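Local coordinates for protein NBR1 homolog (Arabidopsis thaliana, PDB 6TGS) that probably acts as a receptor that delivers ubiquitinated protein aggregates to autophagosomes, this chain being the PB1 domain through which it self-associates, at residues N6-Y14 against L82-N90; G29-L38 against L68-T78. The protein carries 3 engineered substitutions. All blocks are in the same frame, centred on the assembly; numbering follows the deposited sequence. Where two conformers were deposited one is given.

Interaction 1: N6-Y14 against L82-N90; sequences NALVVKVSY and LKFLKINVN. With GOL (glycerol), chain B; PEG (di(hydroxyethyl)ether), chain G.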
loop_
_atom_site.group_PDB
_atom_site.type_symbol
_atom_site.label_atom_id
_atom_site.label_comp_id
_atom_site.label_asym_id
_atom_site.label_seq_id
_atom_site.Cartn_x
_atom_site.Cartn_y
_atom_site.Cartn_z
ATOM N N ASN A 6 -0.365 -1.332 -17.019
ATOM C CA ASN A 6 0.853 -0.878 -16.356
ATOM C C ASN A 6 0.623 -0.934 -14.852
ATOM O O ASN A 6 -0.337 -0.351 -14.344
ATOM C CB ASN A 6 1.239 0.534 -16.811
ATOM C CG ASN A 6 0.331 1.604 -16.237
ATOM O OD1 ASN A 6 -0.847 1.683 -16.584
ATOM N ND2 ASN A 6 0.870 2.425 -15.341
ATOM N N ALA A 7 1.493 -1.641 -14.142
ATOM C CA ALA A 7 1.256 -1.930 -12.738
ATOM C C ALA A 7 1.796 -0.817 -11.844
ATOM O O ALA A 7 2.695 -0.061 -12.219
ATOM C CB ALA A 7 1.891 -3.268 -12.361
ATOM N N LEU A 8 1.213 -0.715 -10.648
ATOM C CA LEU A 8 1.756 0.143 -9.603
ATOM C C LEU A 8 2.874 -0.588 -8.878
ATOM O O LEU A 8 2.685 -1.711 -8.407
ATOM C CB LEU A 8 0.666 0.544 -8.606
ATOM C CG LEU A 8 1.102 1.318 -7.351
ATOM C CD1 LEU A 8 1.515 2.741 -7.691
ATOM C CD2 LEU A 8 0.006 1.316 -6.288
ATOM N N VAL A 9 4.031 0.050 -8.782
ATOM C CA VAL A 9 5.118 -0.478 -7.968
ATOM C C VAL A 9 4.872 -0.054 -6.524
ATOM O O VAL A 9 4.718 1.135 -6.232
ATOM C CB VAL A 9 6.480 0.021 -8.467
ATOM C CG1 VAL A 9 7.571 -0.376 -7.491
ATOM C CG2 VAL A 9 6.760 -0.554 -9.838
ATOM N N VAL A 10 4.827 -1.032 -5.626
ATOM C CA VAL A 10 4.626 -0.785 -4.203
ATOM C C VAL A 10 5.898 -1.194 -3.481
ATOM O O VAL A 10 6.397 -2.307 -3.672
ATOM C CB VAL A 10 3.404 -1.545 -3.664
ATOM C CG1 VAL A 10 3.230 -1.292 -2.164
ATOM C CG2 VAL A 10 2.155 -1.125 -4.421
ATOM N N LYS A 11 6.444 -0.289 -2.694
ATOM C CA LYS A 11 7.527 -0.614 -1.740
ATOM C C LYS A 11 7.026 -0.588 -0.283
ATOM O O LYS A 11 6.410 0.399 0.024
ATOM C CB LYS A 11 8.730 0.284 -2.003
ATOM C CG LYS A 11 9.288 0.135 -3.404
ATOM C CD LYS A 11 10.494 0.983 -3.649
ATOM C CE LYS A 11 10.768 1.130 -5.127
ATOM N NZ LYS A 11 11.700 2.246 -5.397
ATOM N N VAL A 12 7.304 -1.506 0.444
ATOM C CA VAL A 12 6.824 -1.551 1.819
ATOM C C VAL A 12 8.041 -1.571 2.727
ATOM O O VAL A 12 8.995 -2.313 2.476
ATOM C CB VAL A 12 5.927 -2.777 2.071
ATOM C CG1 VAL A 12 5.353 -2.716 3.475
ATOM C CG2 VAL A 12 4.805 -2.842 1.045
ATOM N N SER A 13 8.024 -0.736 3.759
ATOM C CA SER A 13 9.099 -0.686 4.736
ATOM C C SER A 13 8.605 -1.189 6.084
ATOM O O SER A 13 7.582 -0.715 6.601
ATOM C CB SER A 13 9.647 0.731 4.870
ATOM O OG SER A 13 10.721 0.742 5.786
ATOM N N TYR A 14 9.334 -2.139 6.658
ATOM C CA TYR A 14 9.064 -2.577 8.016
ATOM C C TYR A 14 10.376 -3.022 8.646
ATOM O O TYR A 14 11.182 -3.684 7.991
ATOM C CB TYR A 14 8.045 -3.731 8.054
ATOM C CG TYR A 14 7.794 -4.279 9.435
ATOM C CD1 TYR A 14 6.975 -3.605 10.326
ATOM C CD2 TYR A 14 8.369 -5.478 9.844
ATOM C CE1 TYR A 14 6.738 -4.103 11.597
ATOM C CE2 TYR A 14 8.132 -5.985 11.110
ATOM C CZ TYR A 14 7.317 -5.290 11.981
ATOM O OH TYR A 14 7.090 -5.786 13.242
ATOM N N LEU A 82 -0.711 8.037 -9.017
ATOM C CA LEU A 82 0.621 7.644 -8.498
ATOM C C LEU A 82 1.098 6.405 -9.262
ATOM O O LEU A 82 0.262 5.532 -9.542
ATOM C CB LEU A 82 0.536 7.383 -6.990
ATOM C CG LEU A 82 -0.107 8.495 -6.163
ATOM C CD1 LEU A 82 0.099 8.253 -4.677
ATOM C CD2 LEU A 82 0.444 9.854 -6.564
ATOM N N LYS A 83 2.391 6.327 -9.518
ATOM C CA LYS A 83 2.975 5.134 -10.193
ATOM C C LYS A 83 3.888 4.389 -9.234
ATOM O O LYS A 83 4.201 3.226 -9.492
ATOM C CB LYS A 83 3.888 5.613 -11.315
ATOM C CG LYS A 83 4.503 4.492 -12.144
ATOM C CD LYS A 83 5.586 4.943 -13.097
ATOM C CE LYS A 83 6.127 3.823 -13.958
ATOM N NZ LYS A 83 5.124 3.355 -14.944
ATOM N N PHE A 84 4.249 4.822 -8.185
ATOM C CA PHE A 84 5.110 4.460 -7.035
ATOM C C PHE A 84 4.387 4.844 -5.751
ATOM O O PHE A 84 3.845 5.935 -5.675
ATOM C CB PHE A 84 6.500 5.075 -7.177
ATOM C CG PHE A 84 7.421 4.816 -6.017
ATOM C CD1 PHE A 84 7.653 3.527 -5.575
ATOM C CD2 PHE A 84 8.066 5.859 -5.375
ATOM C CE1 PHE A 84 8.499 3.283 -4.509
ATOM C CE2 PHE A 84 8.913 5.615 -4.307
ATOM C CZ PHE A 84 9.136 4.326 -3.885
ATOM N N LEU A 85 4.400 3.707 -4.951
ATOM C CA LEU A 85 3.889 3.923 -3.591
ATOM C C LEU A 85 4.867 3.324 -2.592
ATOM O O LEU A 85 5.146 2.162 -2.692
ATOM C CB LEU A 85 2.509 3.289 -3.495
ATOM C CG LEU A 85 1.820 3.410 -2.145
ATOM C CD1 LEU A 85 1.578 4.869 -1.811
ATOM C CD2 LEU A 85 0.510 2.649 -2.165
ATOM N N LYS A 86 5.357 4.147 -1.686
ATOM C CA LYS A 86 6.172 3.638 -0.589
ATOM C C LYS A 86 5.345 3.687 0.680
ATOM O O LYS A 86 4.966 4.780 1.125
ATOM C CB LYS A 86 7.458 4.429 -0.388
ATOM C CG LYS A 86 8.286 3.853 0.753
ATOM C CD LYS A 86 9.307 4.827 1.298
ATOM C CE LYS A 86 10.346 4.106 2.164
ATOM N NZ LYS A 86 10.121 4.244 3.618
ATOM N N ILE A 87 5.091 2.515 1.268
ATOM C CA ILE A 87 4.246 2.373 2.456
ATOM C C ILE A 87 5.129 2.053 3.655
ATOM O O ILE A 87 5.869 1.063 3.646
ATOM C CB ILE A 87 3.192 1.272 2.267
ATOM C CG1 ILE A 87 2.258 1.570 1.093
ATOM C CG2 ILE A 87 2.417 1.026 3.582
ATOM C CD1 ILE A 87 1.300 0.415 0.800
ATOM N N ASN A 88 5.035 2.863 4.712
ATOM C CA ASN A 88 5.693 2.518 5.959
ATOM C C ASN A 88 4.719 1.737 6.837
ATOM O O ASN A 88 3.553 2.131 6.988
ATOM C CB ASN A 88 6.161 3.773 6.708
ATOM C CG ASN A 88 7.406 4.399 6.102
ATOM O OD1 ASN A 88 8.174 3.741 5.412
ATOM N ND2 ASN A 88 7.612 5.684 6.375
ATOM N N VAL A 89 5.206 0.655 7.450
ATOM C CA VAL A 89 4.387 -0.214 8.297
ATOM C C VAL A 89 4.788 -0.015 9.741
ATOM O O VAL A 89 5.959 -0.180 10.093
ATOM C CB VAL A 89 4.555 -1.706 7.935
ATOM C CG1 VAL A 89 3.662 -2.557 8.846
ATOM C CG2 VAL A 89 4.217 -1.941 6.510
ATOM N N ASN A 90 3.827 0.309 10.590
ATOM C CA ASN A 90 4.081 0.315 12.016
ATOM C C ASN A 90 3.025 -0.520 12.715
ATOM O O ASN A 90 1.854 -0.523 12.322
ATOM C CB ASN A 90 4.108 1.733 12.568
ATOM C CG ASN A 90 5.337 2.481 12.140
ATOM O OD1 ASN A 90 6.371 2.425 12.803
ATOM N ND2 ASN A 90 5.245 3.176 11.014
HETATM C C1 GOL B . 8.649 0.850 9.512
HETATM O O1 GOL B . 8.869 -0.108 10.517
HETATM C C2 GOL B . 9.721 1.928 9.657
HETATM O O2 GOL B . 9.245 3.187 9.290
HETATM C C3 GOL B . 10.868 1.468 8.741
HETATM O O3 GOL B . 10.819 0.079 8.624
HETATM C C1 PEG G . 12.843 2.696 4.309
HETATM O O1 PEG G . 12.027 3.103 5.379
HETATM C C2 PEG G . 13.480 1.346 4.617
HETATM O O2 PEG G . 14.802 1.556 5.010
HETATM C C3 PEG G . 15.710 1.329 3.978
HETATM C C4 PEG G . 16.638 0.202 4.399
HETATM O O4 PEG G . 16.013 -1.028 4.206
#
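Ser13 presses its CB against Asn88 OD1 (3.4 Å), and the same oxygen accepts a hydrogen bond from Lys86 NZ (2.7 Å), two residues back on its own strand. The ammonium lies in the plane of the amide carbonyl, on a lone pair. Lys86 gets there by a bend at its far end, chi4 -101°. NZ also makes a weak hydrogen bond to PEG O1, of a molecule probably from the crystallisation liquor; this atom is also hydrogen-bonded to Ser13 OG in the conformer given. An alanine in place of Lys86 removes the ammonium, and Asn88 OD1, left without that donor, is likely to let its amide turn more freely.

Beneath these groups the backbones of 8-14 and 84-90 run parallel, the first and last strands of the domain side by side in the middle of the sheet, as in the ubiquitin-like beta-grasp fold of PB1 domains. Lys11 is gripped twice: its N donates to Leu85 O (2.8 Å), and its O accepts from Ile87 N (2.8 Å, 170° at the hydrogen). Val9 and Ser13 extend the same pattern, though Val9 N to Lys83 O is longer at 3.3 Å. Leu8 CD2 rests against Leu85 CB (4.2 Å). On the face turned to helix 35-46, Val10 CG1 meets Ile87 CD1 (3.9 Å). Tyr14 sets the edge of its ring, at CD1, against Val89 O (3.6 Å).

Interaction 2: G29-L38 against L68-T78; sequences GQLDLEMAGL and LVDDNDLFDVT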
loop_
_atom_site.group_PDB
_atom_site.type_symbol
_atom_site.label_atom_id
_atom_site.label_comp_id
_atom_site.label_asym_id
_atom_site.label_seq_id
_atom_site.Cartn_x
_atom_site.Cartn_y
_atom_site.Cartn_z
ATOM N N GLY A 29 -7.688 2.138 -14.436
ATOM C CA GLY A 29 -6.575 2.769 -13.726
ATOM C C GLY A 29 -6.700 2.399 -12.260
ATOM O O GLY A 29 -5.751 2.633 -11.531
ATOM N N GLN A 30 -7.813 1.773 -11.909
ATOM C CA GLN A 30 -8.061 1.304 -10.523
ATOM C C GLN A 30 -7.121 0.141 -10.190
ATOM O O GLN A 30 -6.921 -0.717 -11.055
ATOM C CB GLN A 30 -9.474 0.723 -10.463
ATOM C CG GLN A 30 -10.535 1.681 -9.962
ATOM C CD GLN A 30 -11.739 0.897 -9.501
ATOM O OE1 GLN A 30 -12.732 0.772 -10.211
ATOM N NE2 GLN A 30 -11.644 0.344 -8.303
ATOM N N LEU A 31 -6.606 0.103 -8.959
ATOM C CA LEU A 31 -5.724 -1.010 -8.529
ATOM C C LEU A 31 -6.519 -2.319 -8.498
ATOM O O LEU A 31 -7.631 -2.281 -7.967
ATOM C CB LEU A 31 -5.140 -0.674 -7.154
ATOM C CG LEU A 31 -4.001 0.343 -7.141
ATOM C CD1 LEU A 31 -3.483 0.546 -5.726
ATOM C CD2 LEU A 31 -2.872 -0.091 -8.061
ATOM N N ASP A 32 -5.998 -3.352 -8.855
ATOM C CA ASP A 32 -6.619 -4.657 -8.635
ATOM C C ASP A 32 -6.191 -5.206 -7.272
ATOM O O ASP A 32 -5.536 -6.240 -7.156
ATOM C CB ASP A 32 -6.260 -5.615 -9.767
ATOM C CG ASP A 32 -7.176 -6.828 -9.824
ATOM O OD1 ASP A 32 -8.041 -6.969 -8.934
ATOM O OD2 ASP A 32 -7.031 -7.643 -10.760
ATOM N N LEU A 33 -6.570 -4.469 -6.229
ATOM C CA LEU A 33 -6.201 -4.809 -4.863
ATOM C C LEU A 33 -7.052 -3.998 -3.897
ATOM O O LEU A 33 -7.299 -2.810 -4.128
ATOM C CB LEU A 33 -4.711 -4.540 -4.607
ATOM C CG LEU A 33 -4.093 -5.180 -3.359
ATOM C CD1 LEU A 33 -4.095 -6.693 -3.468
ATOM C CD2 LEU A 33 -2.680 -4.675 -3.145
ATOM N N GLU A 34 -7.496 -4.645 -2.824
ATOM C CA GLU A 34 -8.208 -3.999 -1.728
ATOM C C GLU A 34 -7.382 -4.124 -0.450
ATOM O O GLU A 34 -6.337 -4.787 -0.419
ATOM C CB GLU A 34 -9.604 -4.605 -1.544
ATOM C CG GLU A 34 -9.599 -6.107 -1.310
ATOM C CD GLU A 34 -10.723 -6.559 -0.403
ATOM O OE1 GLU A 34 -10.806 -6.058 0.741
ATOM O OE2 GLU A 34 -11.527 -7.416 -0.831
ATOM N N MET A 35 -7.876 -3.489 0.618
ATOM C CA MET A 35 -7.098 -3.390 1.849
ATOM C C MET A 35 -6.817 -4.764 2.440
ATOM O O MET A 35 -5.720 -5.006 2.957
ATOM C CB MET A 35 -7.817 -2.498 2.864
ATOM C CG MET A 35 -7.631 -0.983 2.619
ATOM S SD MET A 35 -5.931 -0.375 2.817
ATOM C CE MET A 35 -5.561 -1.130 4.403
ATOM N N ALA A 36 -7.772 -5.693 2.336
ATOM C CA ALA A 36 -7.535 -7.028 2.876
ATOM C C ALA A 36 -6.381 -7.723 2.159
ATOM O O ALA A 36 -5.538 -8.374 2.796
ATOM C CB ALA A 36 -8.804 -7.872 2.779
ATOM N N GLY A 37 -6.340 -7.634 0.832
ATOM C CA GLY A 37 -5.263 -8.282 0.102
ATOM C C GLY A 37 -3.920 -7.614 0.329
ATOM O O GLY A 37 -2.884 -8.287 0.337
ATOM N N LEU A 38 -3.922 -6.290 0.525
ATOM C CA LEU A 38 -2.687 -5.576 0.848
ATOM C C LEU A 38 -2.145 -6.026 2.197
ATOM O O LEU A 38 -0.946 -6.295 2.348
ATOM C CB LEU A 38 -2.951 -4.069 0.849
ATOM C CG LEU A 38 -1.770 -3.225 1.303
ATOM C CD1 LEU A 38 -0.565 -3.475 0.382
ATOM C CD2 LEU A 38 -2.181 -1.750 1.339
ATOM N N LEU A 68 -3.509 4.723 5.155
ATOM C CA LEU A 68 -4.373 3.785 4.449
ATOM C C LEU A 68 -5.217 3.079 5.497
ATOM O O LEU A 68 -4.752 2.149 6.167
ATOM C CB LEU A 68 -3.541 2.805 3.632
ATOM C CG LEU A 68 -2.596 3.416 2.601
ATOM C CD1 LEU A 68 -1.745 2.291 1.988
ATOM C CD2 LEU A 68 -3.357 4.163 1.519
ATOM N N VAL A 69 -6.451 3.547 5.685
ATOM C CA VAL A 69 -7.347 2.914 6.649
ATOM C C VAL A 69 -8.548 2.238 5.996
ATOM O O VAL A 69 -9.137 1.340 6.620
ATOM C CB VAL A 69 -7.809 3.911 7.736
ATOM C CG1 VAL A 69 -6.644 4.304 8.624
ATOM C CG2 VAL A 69 -8.438 5.164 7.133
ATOM N N ASP A 70 -8.911 2.594 4.761
ATOM C CA ASP A 70 -10.018 1.924 4.096
ATOM C C ASP A 70 -9.776 1.873 2.591
ATOM O O ASP A 70 -8.805 2.430 2.070
ATOM C CB ASP A 70 -11.365 2.599 4.431
ATOM C CG ASP A 70 -11.377 4.086 4.122
ATOM O OD1 ASP A 70 -11.016 4.456 2.987
ATOM O OD2 ASP A 70 -11.768 4.897 5.002
ATOM N N ASP A 71 -10.685 1.184 1.895
ATOM C CA ASP A 71 -10.536 1.000 0.453
ATOM C C ASP A 71 -10.593 2.321 -0.303
ATOM O O ASP A 71 -10.016 2.434 -1.391
ATOM C CB ASP A 71 -11.613 0.049 -0.073
ATOM C CG ASP A 71 -11.311 -1.402 0.228
ATOM O OD1 ASP A 71 -10.135 -1.715 0.479
ATOM O OD2 ASP A 71 -12.248 -2.228 0.197
ATOM N N ASN A 72 -11.285 3.331 0.241
ATOM C CA ASN A 72 -11.312 4.625 -0.427
ATOM C C ASN A 72 -9.929 5.259 -0.480
ATOM O O ASN A 72 -9.598 5.943 -1.459
ATOM C CB ASN A 72 -12.302 5.559 0.270
ATOM C CG ASN A 72 -13.730 5.067 0.165
ATOM O OD1 ASN A 72 -14.196 4.718 -0.919
ATOM N ND2 ASN A 72 -14.434 5.037 1.290
ATOM N N ASP A 73 -9.115 5.056 0.559
ATOM C CA ASP A 73 -7.743 5.548 0.539
ATOM C C ASP A 73 -6.916 4.865 -0.548
ATOM O O ASP A 73 -6.032 5.491 -1.139
ATOM C CB ASP A 73 -7.075 5.328 1.893
ATOM C CG ASP A 73 -7.816 5.996 3.019
ATOM O OD1 ASP A 73 -8.126 7.205 2.898
ATOM O OD2 ASP A 73 -8.077 5.318 4.025
ATOM N N LEU A 74 -7.155 3.573 -0.776
ATOM C CA LEU A 74 -6.401 2.872 -1.817
ATOM C C LEU A 74 -6.916 3.233 -3.197
ATOM O O LEU A 74 -6.129 3.389 -4.145
ATOM C CB LEU A 74 -6.466 1.361 -1.606
ATOM C CG LEU A 74 -5.357 0.750 -0.765
ATOM C CD1 LEU A 74 -5.700 -0.718 -0.491
ATOM C CD2 LEU A 74 -4.023 0.902 -1.480
ATOM N N PHE A 75 -8.237 3.351 -3.347
ATOM C CA PHE A 75 -8.819 3.845 -4.587
ATOM C C PHE A 75 -8.215 5.188 -4.975
ATOM O O PHE A 75 -7.949 5.448 -6.153
ATOM C CB PHE A 75 -10.336 3.959 -4.432
ATOM C CG PHE A 75 -11.061 4.360 -5.686
ATOM C CD1 PHE A 75 -11.258 3.453 -6.713
ATOM C CD2 PHE A 75 -11.584 5.633 -5.821
ATOM C CE1 PHE A 75 -11.941 3.821 -7.862
ATOM C CE2 PHE A 75 -12.278 5.997 -6.968
ATOM C CZ PHE A 75 -12.444 5.095 -7.990
ATOM N N ASP A 76 -7.968 6.042 -3.985
ATOM C CA ASP A 76 -7.424 7.360 -4.255
ATOM C C ASP A 76 -5.935 7.352 -4.579
ATOM O O ASP A 76 -5.423 8.355 -5.083
ATOM C CB ASP A 76 -7.696 8.279 -3.074
ATOM C CG ASP A 76 -7.948 9.702 -3.515
ATOM O OD1 ASP A 76 -8.843 9.906 -4.363
ATOM O OD2 ASP A 76 -7.252 10.612 -3.024
ATOM N N VAL A 77 -5.216 6.266 -4.374
ATOM C CA VAL A 77 -3.820 6.184 -4.876
ATOM C C VAL A 77 -3.866 6.206 -6.406
ATOM O O VAL A 77 -3.081 6.905 -7.014
ATOM C CB VAL A 77 -3.116 4.929 -4.342
ATOM C CG1 VAL A 77 -1.867 4.596 -5.135
ATOM C CG2 VAL A 77 -2.787 5.066 -2.865
ATOM N N THR A 78 -4.786 5.455 -6.974
ATOM C CA THR A 78 -4.948 5.366 -8.446
ATOM C C THR A 78 -5.569 6.657 -8.981
ATOM O O THR A 78 -5.108 7.146 -10.010
ATOM C CB THR A 78 -5.871 4.176 -8.735
ATOM O OG1 THR A 78 -7.233 4.589 -8.705
ATOM C CG2 THR A 78 -5.705 3.041 -7.753
#
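Met35 runs its side chain past Asp71 to Leu74, while its backbone N donates to Asp71 OD1 (2.9 Å, 159° at the hydrogen), nearly along the C-O axis. Asp71 CG is turned away from its own carbonyl carbon and beside its backbone N (chi1 -77°), which brings the carboxylate to the first turn of helix 35-46. The Met35 chain bends at both chi2 and chi3, carrying SD onto Leu74 CD1 (3.3 Å) and CE to Leu68 O (3.8 Å). Leu38 CD2 comes to the same Leu74 methyl, and the Leu38 side chain crosses that of Leu68 at about a right angle.

Farther along helix 71-79, Thr78 has OG1 between its backbone N and carbonyl carbon (chi1 88°), where it donates to Phe75 O (2.8 Å). That leaves CG2 for Leu31, whose CG lies tightly against it at 3.2 Å. The Gln30 CG methylene reaches Phe75 CE1 obliquely. At the other end of this helix Asp70 and Asp73 form a capping box: Asp73 N donates to Asp70 OD1 and Asp70 N to Asp73 OD2, which Val69 N reaches from the opposite face as a further donor. This turn is consistent with part of the acidic OPCA motif of PB1 domains. Carboxylates thus gather at both helix starts: the N-cap residue Glu34 takes a weak bond from Ala36 N at OE1, 4.1 Å from Asp71 OD2, a repulsion the helix start probably offsets.

How the interactions relate
The two contacts belong to one PB1 domain, their centres about 12 Å apart, with interaction 2 nested in the chain between the strands of interaction 1. They share a hydrophobic core beneath the sheet. Leu8 joins them at one end, its CD2 lying 3.6 Å from Leu31 CD1 and 3.9 Å from Val77 CG1. Nearer the middle, Ile87 CD1 meets Leu68 CD1 at 3.8 Å. Helix 71-79 leads through a short connection into strand 84-90, and Leu82 at that junction packs back on Val77. Lys11 lies on the sheet face away from this core, whereas Asp70, Asp71 and Asp73 start a helix, consistent with the basic and acidic surfaces that pair in PB1 assemblies.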